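Local structure of chorismate synthase (Campylobacter jejuni, 1SQ1) at residues 237-246 and 286-294; 226-237 and 332-343. The protein probably catalyses the last step of the shikimate pathway, the FMNH2-dependent elimination of phosphate from 5-enolpyruvylshikimate-3-phosphate to give chorismate. One frame throughout, in Å; residues are numbered along the deposited sequence.

Contact 1 (237-246 and 286-294); sequences INAVKAVEIG and LILKTYFKP. With SO4 (sulfate ion), chain B.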
ATOM      1  N   ILE A 237     -17.936   8.958  -3.999  1.00 54.39           N
ATOM      2  CA  ILE A 237     -19.274   8.515  -4.339  1.00 54.81           C
ATOM      3  C   ILE A 237     -19.760   9.218  -5.599  1.00 57.92           C
ATOM      4  O   ILE A 237     -19.460  10.393  -5.819  1.00 61.07           O
ATOM      5  CB  ILE A 237     -20.268   8.808  -3.203  1.00 52.21           C
ATOM      6  CG1 ILE A 237     -19.839   8.056  -1.944  1.00 50.28           C
ATOM      7  CG2 ILE A 237     -21.685   8.427  -3.652  1.00 51.32           C
ATOM      8  CD1 ILE A 237     -20.816   8.118  -0.787  1.00 45.24           C
ATOM      9  N   ASN A 238     -20.509   8.499  -6.427  1.00 57.88           N
ATOM     10  CA  ASN A 238     -21.041   9.073  -7.648  1.00 57.40           C
ATOM     11  C   ASN A 238     -21.904  10.270  -7.361  1.00 56.14           C
ATOM     12  O   ASN A 238     -22.667  10.276  -6.403  1.00 56.36           O
ATOM     13  CB  ASN A 238     -21.885   8.058  -8.398  1.00 61.01           C
ATOM     14  CG  ASN A 238     -21.098   7.328  -9.447  1.00 67.13           C
ATOM     15  OD1 ASN A 238     -21.399   7.430 -10.640  1.00 71.80           O
ATOM     16  ND2 ASN A 238     -20.069   6.592  -9.019  1.00 68.47           N
ATOM     17  N   ALA A 239     -21.780  11.281  -8.206  1.00 55.50           N
ATOM     18  CA  ALA A 239     -22.576  12.487  -8.078  1.00 53.13           C
ATOM     19  C   ALA A 239     -22.158  13.451  -6.977  1.00 51.76           C
ATOM     20  O   ALA A 239     -22.687  14.551  -6.905  1.00 52.98           O
ATOM     21  CB  ALA A 239     -24.042  12.102  -7.901  1.00 51.81           C
ATOM     22  N   VAL A 240     -21.214  13.066  -6.125  1.00 51.21           N
ATOM     23  CA  VAL A 240     -20.812  13.957  -5.045  1.00 50.60           C
ATOM     24  C   VAL A 240     -19.875  15.058  -5.505  1.00 51.44           C
ATOM     25  O   VAL A 240     -18.870  14.797  -6.168  1.00 54.11           O
ATOM     26  CB  VAL A 240     -20.153  13.182  -3.893  1.00 49.34           C
ATOM     27  CG1 VAL A 240     -19.608  14.158  -2.865  1.00 48.54           C
ATOM     28  CG2 VAL A 240     -21.176  12.258  -3.235  1.00 48.17           C
ATOM     29  N   LYS A 241     -20.203  16.294  -5.145  1.00 50.39           N
ATOM     30  CA  LYS A 241     -19.379  17.428  -5.537  1.00 50.74           C
ATOM     31  C   LYS A 241     -18.902  18.299  -4.358  1.00 50.84           C
ATOM     32  O   LYS A 241     -18.166  19.276  -4.545  1.00 50.99           O
ATOM     33  CB  LYS A 241     -20.143  18.285  -6.547  1.00 50.76           C
ATOM     34  CG  LYS A 241     -20.627  17.526  -7.779  1.00 49.76           C
ATOM     35  CD  LYS A 241     -19.489  16.899  -8.575  1.00 49.00           C
ATOM     36  CE  LYS A 241     -18.484  17.921  -9.078  1.00 45.90           C
ATOM     37  NZ  LYS A 241     -17.432  17.205  -9.845  1.00 45.93           N
ATOM     38  N   ALA A 242     -19.326  17.957  -3.148  1.00 50.23           N
ATOM     39  CA  ALA A 242     -18.898  18.699  -1.969  1.00 50.28           C
ATOM     40  C   ALA A 242     -19.035  17.867  -0.699  1.00 50.12           C
ATOM     41  O   ALA A 242     -19.911  17.005  -0.591  1.00 50.07           O
ATOM     42  CB  ALA A 242     -19.691  19.988  -1.839  1.00 52.80           C
ATOM     43  N   VAL A 243     -18.155  18.141   0.257  1.00 48.72           N
ATOM     44  CA  VAL A 243     -18.148  17.440   1.527  1.00 47.36           C
ATOM     45  C   VAL A 243     -17.867  18.382   2.678  1.00 48.93           C
ATOM     46  O   VAL A 243     -16.916  19.177   2.634  1.00 48.24           O
ATOM     47  CB  VAL A 243     -17.082  16.378   1.554  1.00 46.30           C
ATOM     48  CG1 VAL A 243     -17.096  15.683   2.887  1.00 48.08           C
ATOM     49  CG2 VAL A 243     -17.309  15.405   0.429  1.00 45.18           C
ATOM     50  N   GLU A 244     -18.696  18.289   3.713  1.00 48.81           N
ATOM     51  CA  GLU A 244     -18.530  19.143   4.882  1.00 50.52           C
ATOM     52  C   GLU A 244     -18.378  18.379   6.181  1.00 50.52           C
ATOM     53  O   GLU A 244     -18.996  17.336   6.392  1.00 49.89           O
ATOM     54  CB  GLU A 244     -19.718  20.089   5.043  1.00 52.40           C
ATOM     55  CG  GLU A 244     -19.765  21.227   4.056  1.00 55.33           C
ATOM     56  CD  GLU A 244     -20.854  22.206   4.400  1.00 56.93           C
ATOM     57  OE1 GLU A 244     -22.029  21.789   4.463  1.00 56.26           O
ATOM     58  OE2 GLU A 244     -20.533  23.392   4.613  1.00 60.29           O
ATOM     59  N   ILE A 245     -17.557  18.917   7.066  1.00 50.09           N
ATOM     60  CA  ILE A 245     -17.372  18.304   8.364  1.00 49.70           C
ATOM     61  C   ILE A 245     -17.642  19.357   9.417  1.00 51.01           C
ATOM     62  O   ILE A 245     -16.871  20.304   9.589  1.00 52.66           O
ATOM     63  CB  ILE A 245     -15.951  17.738   8.530  1.00 49.52           C
ATOM     64  CG1 ILE A 245     -15.745  16.582   7.541  1.00 48.08           C
ATOM     65  CG2 ILE A 245     -15.748  17.267   9.959  1.00 48.62           C
ATOM     66  CD1 ILE A 245     -14.406  15.932   7.622  1.00 45.24           C
ATOM     67  N   GLY A 246     -18.767  19.200  10.101  1.00 51.02           N
ATOM     68  CA  GLY A 246     -19.125  20.145  11.134  1.00 52.20           C
ATOM     69  C   GLY A 246     -19.526  21.470  10.535  1.00 53.67           C
ATOM     70  O   GLY A 246     -20.216  21.496   9.517  1.00 54.37           O
ATOM     71  N   LEU A 286     -20.256  12.548  14.990  1.00 55.45           N
ATOM     72  CA  LEU A 286     -19.637  12.904  13.725  1.00 54.44           C
ATOM     73  C   LEU A 286     -20.660  13.632  12.865  1.00 55.10           C
ATOM     74  O   LEU A 286     -21.740  13.104  12.602  1.00 56.37           O
ATOM     75  CB  LEU A 286     -19.136  11.638  13.018  1.00 51.85           C
ATOM     76  CG  LEU A 286     -17.660  11.483  12.611  1.00 50.16           C
ATOM     77  CD1 LEU A 286     -16.698  12.077  13.642  1.00 50.08           C
ATOM     78  CD2 LEU A 286     -17.390  10.011  12.407  1.00 45.06           C
ATOM     79  N   ILE A 287     -20.324  14.850  12.447  1.00 54.53           N
ATOM     80  CA  ILE A 287     -21.213  15.653  11.606  1.00 54.88           C
ATOM     81  C   ILE A 287     -20.635  15.756  10.204  1.00 54.47           C
ATOM     82  O   ILE A 287     -19.781  16.596   9.938  1.00 56.28           O
ATOM     83  CB  ILE A 287     -21.386  17.085  12.154  1.00 57.01           C
ATOM     84  CG1 ILE A 287     -21.709  17.043  13.650  1.00 56.28           C
ATOM     85  CG2 ILE A 287     -22.515  17.789  11.415  1.00 55.56           C
ATOM     86  CD1 ILE A 287     -22.974  16.292  13.961  1.00 58.16           C
ATOM     87  N   LEU A 288     -21.118  14.903   9.312  1.00 53.18           N
ATOM     88  CA  LEU A 288     -20.633  14.861   7.939  1.00 51.05           C
ATOM     89  C   LEU A 288     -21.737  15.194   6.960  1.00 50.65           C
ATOM     90  O   LEU A 288     -22.828  14.656   7.059  1.00 52.21           O
ATOM     91  CB  LEU A 288     -20.112  13.460   7.610  1.00 48.71           C
ATOM     92  CG  LEU A 288     -19.187  12.840   8.640  1.00 44.31           C
ATOM     93  CD1 LEU A 288     -18.678  11.508   8.133  1.00 42.02           C
ATOM     94  CD2 LEU A 288     -18.054  13.800   8.921  1.00 43.11           C
ATOM     95  N   LYS A 289     -21.461  16.070   6.007  1.00 50.13           N
ATOM     96  CA  LYS A 289     -22.479  16.402   5.031  1.00 51.61           C
ATOM     97  C   LYS A 289     -21.956  16.170   3.625  1.00 51.79           C
ATOM     98  O   LYS A 289     -20.888  16.671   3.268  1.00 52.68           O
ATOM     99  CB  LYS A 289     -22.930  17.851   5.199  1.00 52.35           C
ATOM    100  CG  LYS A 289     -23.327  18.241   6.609  1.00 50.93           C
ATOM    101  CD  LYS A 289     -23.945  19.613   6.586  1.00 53.41           C
ATOM    102  CE  LYS A 289     -24.069  20.223   7.971  1.00 55.99           C
ATOM    103  NZ  LYS A 289     -22.722  20.563   8.543  1.00 58.40           N
ATOM    104  N   THR A 290     -22.711  15.399   2.841  1.00 52.72           N
ATOM    105  CA  THR A 290     -22.359  15.069   1.457  1.00 53.00           C
ATOM    106  C   THR A 290     -23.397  15.633   0.483  1.00 52.83           C
ATOM    107  O   THR A 290     -24.577  15.266   0.527  1.00 53.11           O
ATOM    108  CB  THR A 290     -22.313  13.556   1.236  1.00 52.20           C
ATOM    109  OG1 THR A 290     -21.413  12.971   2.172  1.00 54.75           O
ATOM    110  CG2 THR A 290     -21.833  13.242  -0.158  1.00 55.38           C
ATOM    111  N   TYR A 291     -22.948  16.501  -0.417  1.00 53.09           N
ATOM    112  CA  TYR A 291     -23.826  17.116  -1.399  1.00 52.26           C
ATOM    113  C   TYR A 291     -23.784  16.459  -2.766  1.00 51.61           C
ATOM    114  O   TYR A 291     -22.760  16.446  -3.439  1.00 51.27           O
ATOM    115  CB  TYR A 291     -23.471  18.585  -1.522  1.00 51.93           C
ATOM    116  CG  TYR A 291     -23.605  19.293  -0.209  1.00 52.71           C
ATOM    117  CD1 TYR A 291     -24.843  19.744   0.236  1.00 52.23           C
ATOM    118  CD2 TYR A 291     -22.509  19.450   0.623  1.00 53.16           C
ATOM    119  CE1 TYR A 291     -24.981  20.333   1.483  1.00 52.16           C
ATOM    120  CE2 TYR A 291     -22.636  20.036   1.872  1.00 53.06           C
ATOM    121  CZ  TYR A 291     -23.873  20.471   2.293  1.00 52.02           C
ATOM    122  OH  TYR A 291     -23.999  21.022   3.539  1.00 51.70           O
ATOM    123  N   PHE A 292     -24.924  15.929  -3.172  1.00 51.93           N
ATOM    124  CA  PHE A 292     -25.044  15.270  -4.451  1.00 53.71           C
ATOM    125  C   PHE A 292     -25.576  16.193  -5.547  1.00 56.27           C
ATOM    126  O   PHE A 292     -26.493  16.996  -5.327  1.00 57.39           O
ATOM    127  CB  PHE A 292     -25.970  14.067  -4.330  1.00 51.81           C
ATOM    128  CG  PHE A 292     -25.391  12.921  -3.550  1.00 51.35           C
ATOM    129  CD1 PHE A 292     -25.240  13.002  -2.168  1.00 50.34           C
ATOM    130  CD2 PHE A 292     -25.052  11.738  -4.194  1.00 48.37           C
ATOM    131  CE1 PHE A 292     -24.758  11.930  -1.444  1.00 51.33           C
ATOM    132  CE2 PHE A 292     -24.568  10.658  -3.477  1.00 50.37           C
ATOM    133  CZ  PHE A 292     -24.425  10.750  -2.097  1.00 52.15           C
ATOM    134  N   LYS A 293     -25.001  16.067  -6.739  1.00 56.86           N
ATOM    135  CA  LYS A 293     -25.436  16.872  -7.871  1.00 57.55           C
ATOM    136  C   LYS A 293     -26.560  16.113  -8.554  1.00 58.68           C
ATOM    137  O   LYS A 293     -26.785  14.934  -8.266  1.00 59.23           O
ATOM    138  CB  LYS A 293     -24.288  17.071  -8.860  1.00 56.18           C
ATOM    139  CG  LYS A 293     -23.983  15.855  -9.733  1.00 54.41           C
ATOM    140  CD  LYS A 293     -22.822  16.115 -10.702  1.00 52.41           C
ATOM    141  CE  LYS A 293     -22.600  14.922 -11.626  1.00 53.31           C
ATOM    142  NZ  LYS A 293     -21.654  15.251 -12.721  1.00 54.76           N
ATOM    143  N   PRO A 294     -27.297  16.780  -9.453  1.00 59.43           N
ATOM    144  CA  PRO A 294     -28.381  16.077 -10.134  1.00 61.49           C
ATOM    145  C   PRO A 294     -27.827  15.019 -11.083  1.00 64.03           C
ATOM    146  O   PRO A 294     -26.821  15.231 -11.768  1.00 64.01           O
ATOM    147  CB  PRO A 294     -29.123  17.197 -10.861  1.00 60.00           C
ATOM    148  CG  PRO A 294     -28.065  18.235 -11.062  1.00 60.26           C
ATOM    149  CD  PRO A 294     -27.338  18.220  -9.754  1.00 58.51           C
TER
HETATM  150  S   SO4 B 401     -19.279  12.390 -10.614  1.00 69.29           S
HETATM  151  O1  SO4 B 401     -20.035  11.372 -11.375  1.00 65.98           O
HETATM  152  O2  SO4 B 401     -17.865  12.436 -11.072  1.00 70.16           O
HETATM  153  O3  SO4 B 401     -19.886  13.722 -10.814  1.00 70.00           O
HETATM  154  O4  SO4 B 401     -19.302  12.044  -9.178  1.00 70.37           O
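V240 lays its CG2 methyl over the centre of the F292 ring, 3.8 Å from the centroid, a CH-pi contact on one face. The methyl CG2 of I237 approaches F292 CE2 obliquely at 3.6 Å, and A239 CB reaches the same ring. Beyond this cluster V243, T290, I245 and L288 continue the same sheet face, while A242, Y291, E244 and K289 occupy the other. There E244 OE1 lies in the plane of the Y291 ring at its OH edge, modelled so close to OH that the length of the bond is doubtful. E244 OE2 is held by I249 N, and K289 turns its ammonium to E165. Antiparallel backbone bonds set this register: E244 N to K289 O and K289 N to E244 O are both 2.8 Å. Past the strand end, K293 N binds A239 O at 2.8 Å, joining two segments of the predicted FMN site. A type II turn from I237 to V240 presents A239 N to sulfate O4 at 2.8 Å; K293 NZ adds a weak bond to O3, and G278 N of the second subunit binds the same ion. Helices 226-235 and 325-346 cover the V240 face, strand 205-212 flanks 286-292, and a strand of the second subunit extends the sheet beyond A242-E244.

Contact 2 (226-237 and 332-343); sequences LDSKLAHALMGI and ASAMVRLVLADC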
ATOM      1  N   LEU A 226      -8.827  10.830   9.948  1.00 49.91           N
ATOM      2  CA  LEU A 226     -10.207  10.427   9.819  1.00 47.55           C
ATOM      3  C   LEU A 226     -11.002  11.332   8.876  1.00 48.96           C
ATOM      4  O   LEU A 226     -11.856  10.852   8.129  1.00 50.02           O
ATOM      5  CB  LEU A 226     -10.875  10.370  11.189  1.00 44.88           C
ATOM      6  CG  LEU A 226     -12.324   9.902  11.046  1.00 44.69           C
ATOM      7  CD1 LEU A 226     -12.349   8.492  10.478  1.00 41.37           C
ATOM      8  CD2 LEU A 226     -13.024   9.971  12.376  1.00 45.62           C
ATOM      9  N   ASP A 227     -10.750  12.637   8.893  1.00 49.19           N
ATOM     10  CA  ASP A 227     -11.495  13.500   7.974  1.00 49.48           C
ATOM     11  C   ASP A 227     -11.040  13.232   6.531  1.00 48.83           C
ATOM     12  O   ASP A 227     -11.875  13.120   5.628  1.00 50.18           O
ATOM     13  CB  ASP A 227     -11.351  14.985   8.354  1.00 47.50           C
ATOM     14  CG  ASP A 227      -9.943  15.358   8.713  1.00 48.28           C
ATOM     15  OD1 ASP A 227      -9.717  16.505   9.149  1.00 47.89           O
ATOM     16  OD2 ASP A 227      -9.059  14.496   8.565  1.00 49.79           O
ATOM     17  N   SER A 228      -9.729  13.105   6.315  1.00 47.02           N
ATOM     18  CA  SER A 228      -9.202  12.800   4.979  1.00 46.59           C
ATOM     19  C   SER A 228      -9.905  11.564   4.423  1.00 47.55           C
ATOM     20  O   SER A 228     -10.546  11.623   3.380  1.00 50.24           O
ATOM     21  CB  SER A 228      -7.700  12.504   5.018  1.00 45.10           C
ATOM     22  OG  SER A 228      -6.926  13.677   5.182  1.00 46.12           O
ATOM     23  N   LYS A 229      -9.770  10.444   5.122  1.00 46.70           N
ATOM     24  CA  LYS A 229     -10.385   9.203   4.692  1.00 44.53           C
ATOM     25  C   LYS A 229     -11.852   9.402   4.418  1.00 45.39           C
ATOM     26  O   LYS A 229     -12.377   8.891   3.445  1.00 47.13           O
ATOM     27  CB  LYS A 229     -10.233   8.130   5.767  1.00 42.99           C
ATOM     28  CG  LYS A 229      -8.844   7.577   5.951  1.00 41.58           C
ATOM     29  CD  LYS A 229      -8.778   6.738   7.214  1.00 40.06           C
ATOM     30  CE  LYS A 229      -7.822   5.581   7.042  1.00 43.52           C
ATOM     31  NZ  LYS A 229      -8.431   4.499   6.206  1.00 44.36           N
ATOM     32  N   LEU A 230     -12.527  10.136   5.285  1.00 46.60           N
ATOM     33  CA  LEU A 230     -13.950  10.337   5.099  1.00 47.12           C
ATOM     34  C   LEU A 230     -14.224  11.109   3.834  1.00 46.98           C
ATOM     35  O   LEU A 230     -15.119  10.754   3.068  1.00 47.84           O
ATOM     36  CB  LEU A 230     -14.534  11.077   6.290  1.00 47.98           C
ATOM     37  CG  LEU A 230     -14.653  10.214   7.539  1.00 49.13           C
ATOM     38  CD1 LEU A 230     -14.912  11.116   8.736  1.00 48.82           C
ATOM     39  CD2 LEU A 230     -15.771   9.182   7.352  1.00 46.71           C
ATOM     40  N   ALA A 231     -13.443  12.163   3.622  1.00 45.59           N
ATOM     41  CA  ALA A 231     -13.584  13.016   2.452  1.00 45.35           C
ATOM     42  C   ALA A 231     -13.341  12.239   1.173  1.00 45.71           C
ATOM     43  O   ALA A 231     -14.012  12.454   0.161  1.00 47.64           O
ATOM     44  CB  ALA A 231     -12.609  14.159   2.540  1.00 45.25           C
ATOM     45  N   HIS A 232     -12.371  11.339   1.237  1.00 45.04           N
ATOM     46  CA  HIS A 232     -11.972  10.503   0.117  1.00 44.83           C
ATOM     47  C   HIS A 232     -13.074   9.499  -0.221  1.00 44.42           C
ATOM     48  O   HIS A 232     -13.447   9.343  -1.389  1.00 45.29           O
ATOM     49  CB  HIS A 232     -10.669   9.799   0.493  1.00 44.50           C
ATOM     50  CG  HIS A 232     -10.087   8.927  -0.573  1.00 45.12           C
ATOM     51  ND1 HIS A 232     -10.777   7.863  -1.119  1.00 47.71           N
ATOM     52  CD2 HIS A 232      -8.840   8.868  -1.094  1.00 44.78           C
ATOM     53  CE1 HIS A 232      -9.970   7.181  -1.919  1.00 45.35           C
ATOM     54  NE2 HIS A 232      -8.792   7.770  -1.915  1.00 46.14           N
ATOM     55  N   ALA A 233     -13.619   8.839   0.794  1.00 43.74           N
ATOM     56  CA  ALA A 233     -14.679   7.867   0.556  1.00 43.55           C
ATOM     57  C   ALA A 233     -16.002   8.519   0.116  1.00 43.56           C
ATOM     58  O   ALA A 233     -16.715   7.951  -0.696  1.00 41.57           O
ATOM     59  CB  ALA A 233     -14.892   7.011   1.799  1.00 42.64           C
ATOM     60  N   LEU A 234     -16.315   9.704   0.645  1.00 44.39           N
ATOM     61  CA  LEU A 234     -17.542  10.409   0.294  1.00 46.33           C
ATOM     62  C   LEU A 234     -17.463  11.101  -1.085  1.00 49.41           C
ATOM     63  O   LEU A 234     -18.354  10.908  -1.924  1.00 49.54           O
ATOM     64  CB  LEU A 234     -17.901  11.416   1.397  1.00 44.97           C
ATOM     65  CG  LEU A 234     -18.319  10.784   2.740  1.00 45.80           C
ATOM     66  CD1 LEU A 234     -18.584  11.847   3.833  1.00 42.22           C
ATOM     67  CD2 LEU A 234     -19.576   9.952   2.515  1.00 43.56           C
HETATM   68  N   MSE A 235     -16.417  11.898  -1.329  1.00 52.30           N
HETATM   69  CA  MSE A 235     -16.243  12.570  -2.636  1.00 53.72           C
HETATM   70  C   MSE A 235     -16.206  11.501  -3.720  1.00 53.66           C
HETATM   71  O   MSE A 235     -16.655  11.726  -4.841  1.00 54.73           O
HETATM   72  CB  MSE A 235     -14.920  13.352  -2.700  1.00 57.07           C
HETATM   73  CG  MSE A 235     -14.937  14.803  -2.212  1.00 65.14           C
HETATM   74 SE   MSE A 235     -15.935  16.026  -3.327  1.00 71.20          SE
HETATM   75  CE  MSE A 235     -15.805  15.029  -4.971  1.00 74.84           C
ATOM     76  N   GLY A 236     -15.645  10.343  -3.381  1.00 52.86           N
ATOM     77  CA  GLY A 236     -15.557   9.253  -4.336  1.00 54.55           C
ATOM     78  C   GLY A 236     -16.908   8.737  -4.810  1.00 54.72           C
ATOM     79  O   GLY A 236     -17.020   8.143  -5.885  1.00 54.68           O
ATOM     80  N   ILE A 237     -17.936   8.958  -3.999  1.00 54.39           N
ATOM     81  CA  ILE A 237     -19.274   8.515  -4.339  1.00 54.81           C
ATOM     82  C   ILE A 237     -19.760   9.218  -5.599  1.00 57.92           C
ATOM     83  O   ILE A 237     -19.460  10.393  -5.819  1.00 61.07           O
ATOM     84  CB  ILE A 237     -20.268   8.808  -3.203  1.00 52.21           C
ATOM     85  CG1 ILE A 237     -19.839   8.056  -1.944  1.00 50.28           C
ATOM     86  CG2 ILE A 237     -21.685   8.427  -3.652  1.00 51.32           C
ATOM     87  CD1 ILE A 237     -20.816   8.118  -0.787  1.00 45.24           C
ATOM     88  N   ALA A 332     -23.485   6.690   1.290  1.00 56.28           N
ATOM     89  CA  ALA A 332     -22.660   7.551   2.126  1.00 56.06           C
ATOM     90  C   ALA A 332     -22.512   6.888   3.497  1.00 57.16           C
ATOM     91  O   ALA A 332     -21.489   7.047   4.164  1.00 57.24           O
ATOM     92  CB  ALA A 332     -23.296   8.912   2.266  1.00 54.51           C
ATOM     93  N   SER A 333     -23.529   6.137   3.916  1.00 56.94           N
ATOM     94  CA  SER A 333     -23.454   5.448   5.203  1.00 57.90           C
ATOM     95  C   SER A 333     -22.441   4.315   5.133  1.00 58.03           C
ATOM     96  O   SER A 333     -21.526   4.244   5.948  1.00 57.92           O
ATOM     97  CB  SER A 333     -24.818   4.884   5.615  1.00 57.34           C
ATOM     98  OG  SER A 333     -25.618   5.876   6.235  1.00 57.69           O
ATOM     99  N   ALA A 334     -22.610   3.434   4.147  1.00 58.09           N
ATOM    100  CA  ALA A 334     -21.712   2.299   3.963  1.00 56.96           C
ATOM    101  C   ALA A 334     -20.254   2.745   3.953  1.00 56.24           C
ATOM    102  O   ALA A 334     -19.427   2.181   4.660  1.00 56.00           O
ATOM    103  CB  ALA A 334     -22.049   1.573   2.668  1.00 57.00           C
HETATM  104  N   MSE A 335     -19.949   3.763   3.153  1.00 56.41           N
HETATM  105  CA  MSE A 335     -18.591   4.281   3.063  1.00 57.52           C
HETATM  106  C   MSE A 335     -18.054   4.785   4.398  1.00 57.62           C
HETATM  107  O   MSE A 335     -16.908   4.497   4.757  1.00 58.23           O
HETATM  108  CB  MSE A 335     -18.498   5.411   2.027  1.00 59.46           C
HETATM  109  CG  MSE A 335     -18.737   4.993   0.589  1.00 62.04           C
HETATM  110 SE   MSE A 335     -17.741   3.422   0.035  1.00 74.18          SE
HETATM  111  CE  MSE A 335     -15.921   4.098   0.121  1.00 65.35           C
ATOM    112  N   VAL A 336     -18.860   5.545   5.133  1.00 56.67           N
ATOM    113  CA  VAL A 336     -18.393   6.052   6.418  1.00 56.27           C
ATOM    114  C   VAL A 336     -18.213   4.879   7.369  1.00 56.39           C
ATOM    115  O   VAL A 336     -17.409   4.925   8.297  1.00 57.42           O
ATOM    116  CB  VAL A 336     -19.376   7.064   7.027  1.00 55.82           C
ATOM    117  CG1 VAL A 336     -18.885   7.494   8.392  1.00 54.64           C
ATOM    118  CG2 VAL A 336     -19.497   8.276   6.111  1.00 54.47           C
ATOM    119  N   ARG A 337     -18.946   3.809   7.106  1.00 56.20           N
ATOM    120  CA  ARG A 337     -18.862   2.615   7.921  1.00 55.11           C
ATOM    121  C   ARG A 337     -17.488   2.005   7.691  1.00 54.52           C
ATOM    122  O   ARG A 337     -16.709   1.868   8.637  1.00 55.39           O
ATOM    123  CB  ARG A 337     -19.927   1.614   7.500  1.00 57.10           C
ATOM    124  CG  ARG A 337     -20.666   0.980   8.645  1.00 58.10           C
ATOM    125  CD  ARG A 337     -21.972   1.705   8.946  1.00 58.52           C
ATOM    126  NE  ARG A 337     -23.065   1.298   8.065  1.00 58.44           N
ATOM    127  CZ  ARG A 337     -24.349   1.386   8.415  1.00 60.08           C
ATOM    128  NH1 ARG A 337     -24.676   1.857   9.621  1.00 61.47           N
ATOM    129  NH2 ARG A 337     -25.309   1.024   7.571  1.00 57.03           N
ATOM    130  N   LEU A 338     -17.197   1.649   6.436  1.00 51.40           N
ATOM    131  CA  LEU A 338     -15.916   1.040   6.074  1.00 49.22           C
ATOM    132  C   LEU A 338     -14.732   1.798   6.664  1.00 49.21           C
ATOM    133  O   LEU A 338     -13.847   1.208   7.284  1.00 48.61           O
ATOM    134  CB  LEU A 338     -15.770   0.967   4.557  1.00 47.29           C
ATOM    135  CG  LEU A 338     -16.671  -0.043   3.829  1.00 46.93           C
ATOM    136  CD1 LEU A 338     -16.854   0.422   2.411  1.00 45.09           C
ATOM    137  CD2 LEU A 338     -16.081  -1.449   3.850  1.00 45.79           C
ATOM    138  N   VAL A 339     -14.715   3.110   6.477  1.00 49.11           N
ATOM    139  CA  VAL A 339     -13.625   3.907   7.016  1.00 48.29           C
ATOM    140  C   VAL A 339     -13.487   3.705   8.530  1.00 49.09           C
ATOM    141  O   VAL A 339     -12.445   3.242   8.998  1.00 48.79           O
ATOM    142  CB  VAL A 339     -13.832   5.401   6.727  1.00 47.31           C
ATOM    143  CG1 VAL A 339     -12.659   6.199   7.262  1.00 45.47           C
ATOM    144  CG2 VAL A 339     -13.983   5.617   5.234  1.00 47.76           C
ATOM    145  N   LEU A 340     -14.528   4.044   9.298  1.00 49.33           N
ATOM    146  CA  LEU A 340     -14.466   3.895  10.759  1.00 48.23           C
ATOM    147  C   LEU A 340     -14.028   2.502  11.215  1.00 49.25           C
ATOM    148  O   LEU A 340     -13.198   2.380  12.119  1.00 50.91           O
ATOM    149  CB  LEU A 340     -15.807   4.240  11.407  1.00 42.65           C
ATOM    150  CG  LEU A 340     -16.092   5.742  11.518  1.00 40.30           C
ATOM    151  CD1 LEU A 340     -17.449   5.950  12.136  1.00 32.81           C
ATOM    152  CD2 LEU A 340     -15.004   6.433  12.326  1.00 33.32           C
ATOM    153  N   ALA A 341     -14.572   1.460  10.594  1.00 48.64           N
ATOM    154  CA  ALA A 341     -14.210   0.104  10.957  1.00 48.33           C
ATOM    155  C   ALA A 341     -12.776  -0.138  10.550  1.00 51.41           C
ATOM    156  O   ALA A 341     -12.142  -1.087  11.006  1.00 52.53           O
ATOM    157  CB  ALA A 341     -15.113  -0.872  10.268  1.00 48.70           C
ATOM    158  N   ASP A 342     -12.264   0.716   9.667  1.00 54.37           N
ATOM    159  CA  ASP A 342     -10.880   0.587   9.220  1.00 54.19           C
ATOM    160  C   ASP A 342      -9.951   1.271  10.238  1.00 53.08           C
ATOM    161  O   ASP A 342      -8.962   0.682  10.652  1.00 50.37           O
ATOM    162  CB  ASP A 342     -10.719   1.181   7.806  1.00 56.14           C
ATOM    163  CG  ASP A 342      -9.309   0.997   7.226  1.00 58.54           C
ATOM    164  OD1 ASP A 342      -9.046   1.588   6.154  1.00 60.08           O
ATOM    165  OD2 ASP A 342      -8.467   0.283   7.821  1.00 56.76           O
ATOM    166  N   CYS A 343     -10.277   2.489  10.669  1.00 54.42           N
ATOM    167  CA  CYS A 343      -9.430   3.180  11.646  1.00 58.11           C
ATOM    168  C   CYS A 343      -9.432   2.432  12.966  1.00 59.63           C
ATOM    169  O   CYS A 343      -8.459   2.477  13.727  1.00 60.95           O
ATOM    170  CB  CYS A 343      -9.933   4.592  11.931  1.00 59.27           C
ATOM    171  SG  CYS A 343     -10.182   5.635  10.495  1.00 61.21           S
TER
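With CG1 anti to the backbone N (chi1 -178°), V339 spreads its two methyls over helix 226-235, CG1 against K229 CB at 3.4 Å and CG2 against A233 CB at 3.8 Å. It is a knob in the hole formed by L226, K229, L230 and A233. The selenomethionine M335 bends at chi2 and chi3, which brings M335 CE back to 3.5 Å from A233 CB. L230 CD2 crosses V336 obliquely, 3.7 Å from CG1, and L234 CD2 touches the methyl of A332. The side chains of I237 and M335 run alongside each other head to tail, and I237 CD1 comes within 3.5 Å of A332 CA. At the other end L226 CD1 lies 3.6 Å from C343 SG, which also meets the aliphatic part of K229. The bent K229 chain then reaches D342, where NZ forms a salt bridge to OD1 at 3.0 Å from above the carboxylate plane. Backbone amides of T6, R7 and L8 also bind this buried carboxylate, tying the helix pair to the N-terminal segment. The helices run antiparallel at 148°, with axes 9.1 Å apart; V336 packs on T209 and V211 of strand 205-212, L230 on L288 of strand 286-292, and helix 128-143 lies against 325-346.

Contacts 1 and 2 form two layers of one alpha/beta core and illustrate how chemistry follows place. Both are largely buried, but contact 2 lies nearer the centre of the chain, whereas contact 1 runs out to an exposed loop at the predicted FMN site. The sheet pair is joined mainly by backbone hydrogen bonds, the helix pair by apolar side chains with a single salt bridge across it. I237 belongs to both, since helix 226-235 leads through it into strand 240-245. The layers touch where V240 and T290 meet L234 and where I245 meets D227. Both also reach the second subunit, contact 1 by sheet extension and contact 2 through helix 226-235.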